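Local structure of ESX-5 secretion-associated protein EspG5 (Mycobacterium marinum, 6VJ5) at residues T8-L20 with A130-V142. The protein acts in the cytoplasm as a specific chaperone for cognate PE/PPE proteins, prevents aggregation of their dimers and is required for secretion of LipY and PE31/PPE18. Residues are numbered along the deposited sequence; the frame is centred on the assembly and turned at random.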
# COMPACT_ATOMS: atom_id res chain seq x y z
N THR C 8 -29.68 -14.97 6.59
CA THR C 8 -28.54 -15.78 6.19
C THR C 8 -27.47 -14.97 5.46
O THR C 8 -26.32 -15.40 5.35
CB THR C 8 -28.99 -16.95 5.28
OG1 THR C 8 -29.99 -17.73 5.94
CG2 THR C 8 -27.80 -17.84 4.92
N ASP C 9 -27.86 -13.80 4.95
CA ASP C 9 -26.95 -12.93 4.21
C ASP C 9 -26.47 -11.78 5.08
O ASP C 9 -27.04 -11.49 6.14
CB ASP C 9 -27.64 -12.37 2.96
CG ASP C 9 -28.88 -11.55 3.30
OD1 ASP C 9 -29.68 -12.01 4.13
OD2 ASP C 9 -29.04 -10.45 2.73
N ILE C 10 -25.42 -11.12 4.62
CA ILE C 10 -24.89 -9.94 5.29
C ILE C 10 -24.54 -8.89 4.25
O ILE C 10 -24.38 -9.18 3.07
CB ILE C 10 -23.64 -10.24 6.15
CG1 ILE C 10 -22.52 -10.79 5.26
CG2 ILE C 10 -23.97 -11.23 7.24
CD1 ILE C 10 -21.20 -10.90 5.97
N THR C 11 -24.42 -7.65 4.71
CA THR C 11 -24.04 -6.54 3.85
C THR C 11 -23.15 -5.59 4.64
O THR C 11 -23.55 -5.09 5.70
CB THR C 11 -25.27 -5.80 3.32
OG1 THR C 11 -25.98 -6.67 2.42
CG2 THR C 11 -24.86 -4.54 2.59
N VAL C 12 -21.95 -5.34 4.11
CA VAL C 12 -21.00 -4.42 4.72
C VAL C 12 -20.59 -3.41 3.66
O VAL C 12 -20.64 -3.68 2.46
CB VAL C 12 -19.77 -5.14 5.29
CG1 VAL C 12 -20.19 -6.19 6.30
CG2 VAL C 12 -18.96 -5.78 4.15
N ASN C 13 -20.17 -2.23 4.11
CA ASN C 13 -19.58 -1.27 3.19
C ASN C 13 -18.15 -1.71 2.85
O ASN C 13 -17.66 -2.74 3.31
CB ASN C 13 -19.65 0.14 3.77
CG ASN C 13 -18.90 0.29 5.08
OD1 ASN C 13 -17.94 -0.42 5.35
ND2 ASN C 13 -19.35 1.24 5.89
N VAL C 14 -17.49 -0.92 2.00
CA VAL C 14 -16.17 -1.30 1.52
C VAL C 14 -15.16 -1.33 2.67
O VAL C 14 -14.27 -2.18 2.71
CB VAL C 14 -15.72 -0.35 0.40
CG1 VAL C 14 -14.28 -0.62 -0.02
CG2 VAL C 14 -16.65 -0.48 -0.81
N ASP C 15 -15.30 -0.40 3.61
CA ASP C 15 -14.42 -0.40 4.78
C ASP C 15 -14.61 -1.67 5.60
O ASP C 15 -13.64 -2.32 6.00
CB ASP C 15 -14.69 0.84 5.63
CG ASP C 15 -14.08 2.10 5.04
OD1 ASP C 15 -13.04 1.99 4.36
OD2 ASP C 15 -14.65 3.19 5.26
N GLY C 16 -15.87 -2.03 5.87
CA GLY C 16 -16.13 -3.22 6.67
C GLY C 16 -15.64 -4.49 6.02
O GLY C 16 -15.11 -5.38 6.69
N PHE C 17 -15.81 -4.61 4.70
CA PHE C 17 -15.33 -5.80 4.02
C PHE C 17 -13.82 -5.94 4.13
O PHE C 17 -13.29 -7.05 4.19
CB PHE C 17 -15.74 -5.79 2.55
CG PHE C 17 -15.55 -7.11 1.88
CD1 PHE C 17 -14.31 -7.49 1.39
CD2 PHE C 17 -16.61 -7.99 1.74
CE1 PHE C 17 -14.14 -8.71 0.77
CE2 PHE C 17 -16.44 -9.21 1.12
CZ PHE C 17 -15.21 -9.57 0.64
N TRP C 18 -13.11 -4.81 4.14
CA TRP C 18 -11.66 -4.86 4.27
C TRP C 18 -11.23 -5.27 5.68
O TRP C 18 -10.22 -5.97 5.83
CB TRP C 18 -11.07 -3.50 3.90
CG TRP C 18 -9.65 -3.30 4.28
CD1 TRP C 18 -8.55 -3.69 3.57
CD2 TRP C 18 -9.16 -2.63 5.44
NE1 TRP C 18 -7.40 -3.31 4.23
CE2 TRP C 18 -7.75 -2.66 5.39
CE3 TRP C 18 -9.77 -2.01 6.54
CZ2 TRP C 18 -6.95 -2.10 6.37
CZ3 TRP C 18 -8.98 -1.45 7.51
CH2 TRP C 18 -7.58 -1.50 7.42
N MET C 19 -11.99 -4.88 6.70
CA MET C 19 -11.64 -5.29 8.06
C MET C 19 -11.81 -6.79 8.23
O MET C 19 -10.95 -7.45 8.83
CB MET C 19 -12.49 -4.52 9.06
CG MET C 19 -12.49 -3.02 8.77
SD MET C 19 -12.75 -1.98 10.21
CE MET C 19 -14.33 -2.61 10.78
N LEU C 20 -12.90 -7.36 7.72
CA LEU C 20 -13.05 -8.81 7.77
C LEU C 20 -11.87 -9.50 7.12
O LEU C 20 -11.35 -10.49 7.64
CB LEU C 20 -14.36 -9.22 7.10
CG LEU C 20 -15.59 -8.50 7.64
CD1 LEU C 20 -16.81 -8.81 6.80
CD2 LEU C 20 -15.83 -8.88 9.09
N ALA C 130 -20.81 -12.94 -3.87
CA ALA C 130 -20.39 -11.61 -3.45
C ALA C 130 -20.89 -10.62 -4.50
O ALA C 130 -20.51 -10.72 -5.67
CB ALA C 130 -18.87 -11.52 -3.30
N VAL C 131 -21.74 -9.69 -4.08
CA VAL C 131 -22.38 -8.74 -4.99
C VAL C 131 -22.13 -7.34 -4.46
O VAL C 131 -22.48 -7.04 -3.31
CB VAL C 131 -23.90 -9.00 -5.11
CG1 VAL C 131 -24.57 -7.91 -5.95
CG2 VAL C 131 -24.15 -10.38 -5.68
N ARG C 132 -21.54 -6.48 -5.29
CA ARG C 132 -21.26 -5.11 -4.90
C ARG C 132 -22.14 -4.14 -5.67
O ARG C 132 -22.24 -4.23 -6.90
CB ARG C 132 -19.79 -4.75 -5.12
CG ARG C 132 -19.56 -3.27 -4.88
CD ARG C 132 -18.10 -2.87 -4.74
NE ARG C 132 -18.02 -1.43 -4.50
CZ ARG C 132 -16.88 -0.75 -4.40
NH1 ARG C 132 -15.72 -1.37 -4.50
NH2 ARG C 132 -16.92 0.56 -4.19
N VAL C 133 -22.77 -3.23 -4.94
CA VAL C 133 -23.57 -2.14 -5.50
C VAL C 133 -23.20 -0.87 -4.74
O VAL C 133 -23.24 -0.85 -3.51
CB VAL C 133 -25.09 -2.40 -5.38
CG1 VAL C 133 -25.86 -1.19 -5.88
CG2 VAL C 133 -25.48 -3.66 -6.14
N GLY C 134 -22.86 0.18 -5.47
CA GLY C 134 -22.39 1.37 -4.80
C GLY C 134 -21.16 1.03 -3.97
O GLY C 134 -20.15 0.53 -4.49
N ASN C 135 -21.23 1.27 -2.67
CA ASN C 135 -20.13 0.97 -1.77
C ASN C 135 -20.49 -0.12 -0.78
O ASN C 135 -19.85 -0.24 0.27
CB ASN C 135 -19.69 2.25 -1.08
CG ASN C 135 -18.97 3.20 -2.03
OD1 ASN C 135 -18.32 2.76 -2.98
ND2 ASN C 135 -19.11 4.50 -1.80
N ASP C 136 -21.47 -0.95 -1.12
CA ASP C 136 -21.93 -2.04 -0.28
C ASP C 136 -21.67 -3.37 -0.97
O ASP C 136 -21.83 -3.49 -2.19
CB ASP C 136 -23.41 -1.88 0.04
CG ASP C 136 -23.68 -0.68 0.91
OD1 ASP C 136 -23.10 -0.61 2.01
OD2 ASP C 136 -24.44 0.22 0.48
N ILE C 137 -21.25 -4.35 -0.19
CA ILE C 137 -21.02 -5.71 -0.65
C ILE C 137 -21.89 -6.64 0.18
O ILE C 137 -22.01 -6.46 1.40
CB ILE C 137 -19.53 -6.10 -0.54
CG1 ILE C 137 -18.67 -5.20 -1.44
CG2 ILE C 137 -19.34 -7.56 -0.93
CD1 ILE C 137 -17.21 -5.10 -1.02
N THR C 138 -22.53 -7.60 -0.48
CA THR C 138 -23.41 -8.57 0.15
C THR C 138 -22.83 -9.95 -0.09
O THR C 138 -22.60 -10.34 -1.24
CB THR C 138 -24.83 -8.49 -0.41
OG1 THR C 138 -25.47 -7.29 0.05
CG2 THR C 138 -25.66 -9.70 0.02
N VAL C 139 -22.58 -10.70 0.99
CA VAL C 139 -22.01 -12.03 0.92
C VAL C 139 -23.05 -13.03 1.41
O VAL C 139 -23.78 -12.77 2.37
CB VAL C 139 -20.72 -12.13 1.76
CG1 VAL C 139 -20.10 -13.52 1.63
CG2 VAL C 139 -19.72 -11.06 1.33
N ASP C 140 -23.11 -14.18 0.74
CA ASP C 140 -24.10 -15.20 1.05
C ASP C 140 -23.78 -16.45 0.26
O ASP C 140 -22.99 -16.42 -0.69
CB ASP C 140 -25.52 -14.71 0.74
CG ASP C 140 -26.60 -15.65 1.26
OD1 ASP C 140 -26.35 -16.86 1.34
OD2 ASP C 140 -27.70 -15.17 1.60
N ASP C 141 -24.39 -17.56 0.66
CA ASP C 141 -24.31 -18.80 -0.10
C ASP C 141 -25.21 -18.72 -1.32
O ASP C 141 -26.22 -18.01 -1.33
CB ASP C 141 -24.71 -20.00 0.77
CG ASP C 141 -23.67 -20.34 1.82
OD1 ASP C 141 -22.53 -20.71 1.45
OD2 ASP C 141 -23.99 -20.24 3.02
N VAL C 142 -24.82 -19.44 -2.37
CA VAL C 142 -25.53 -19.41 -3.64
C VAL C 142 -25.66 -20.84 -4.16
O VAL C 142 -24.70 -21.61 -4.13
CB VAL C 142 -24.81 -18.51 -4.66
CG1 VAL C 142 -23.47 -19.11 -5.04
CG2 VAL C 142 -25.67 -18.32 -5.90
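Strand 10-13 runs antiparallel to strand 136-141, their axes 4.6 Å apart at closest approach, I10 with V139 and V12 with I137, each pair joined by two backbone hydrogen bonds; the straightest is I137 N to V12 O (2.8 Å, N-H...O 174°). On the face bearing T11 and T138, a non-hydrogen-bonded pair, the two hydroxyls meet in a short OG1-OG1 hydrogen bond of 2.5 Å. On the other face, F17 of helix 14-23 lies across I137 and V139. Its CG stands anti to the backbone N (chi1 -167°), which turns the ring toward these two side chains: V139 CG2 reaches the ring edge at CE2 (3.8 Å), while I137 CG2 approaches CD2 obliquely at the same distance. I10 and V139 lie side by side along this apolar row, which M75 and V71 of helix 69-79 also border. Within this chain, strand 10-13 is an outermost strand of the large antiparallel sheet, and helix 14-23 starts directly after it, with N13 as N-cap, its OD1 accepting from G16 N (2.7 Å). N13 pairs with D136, the last residue of the type II' turn V133-D136 that links strands 126-133 and 136-141. R132, extended from CG to NE, donates to G134 O through both NE (2.9 Å) and NH2, in the guanidinium plane, and also to the carbonyls of R109 and L33; the V14 CG2 methyl covers one face of that group, 3.5 Å from NH2.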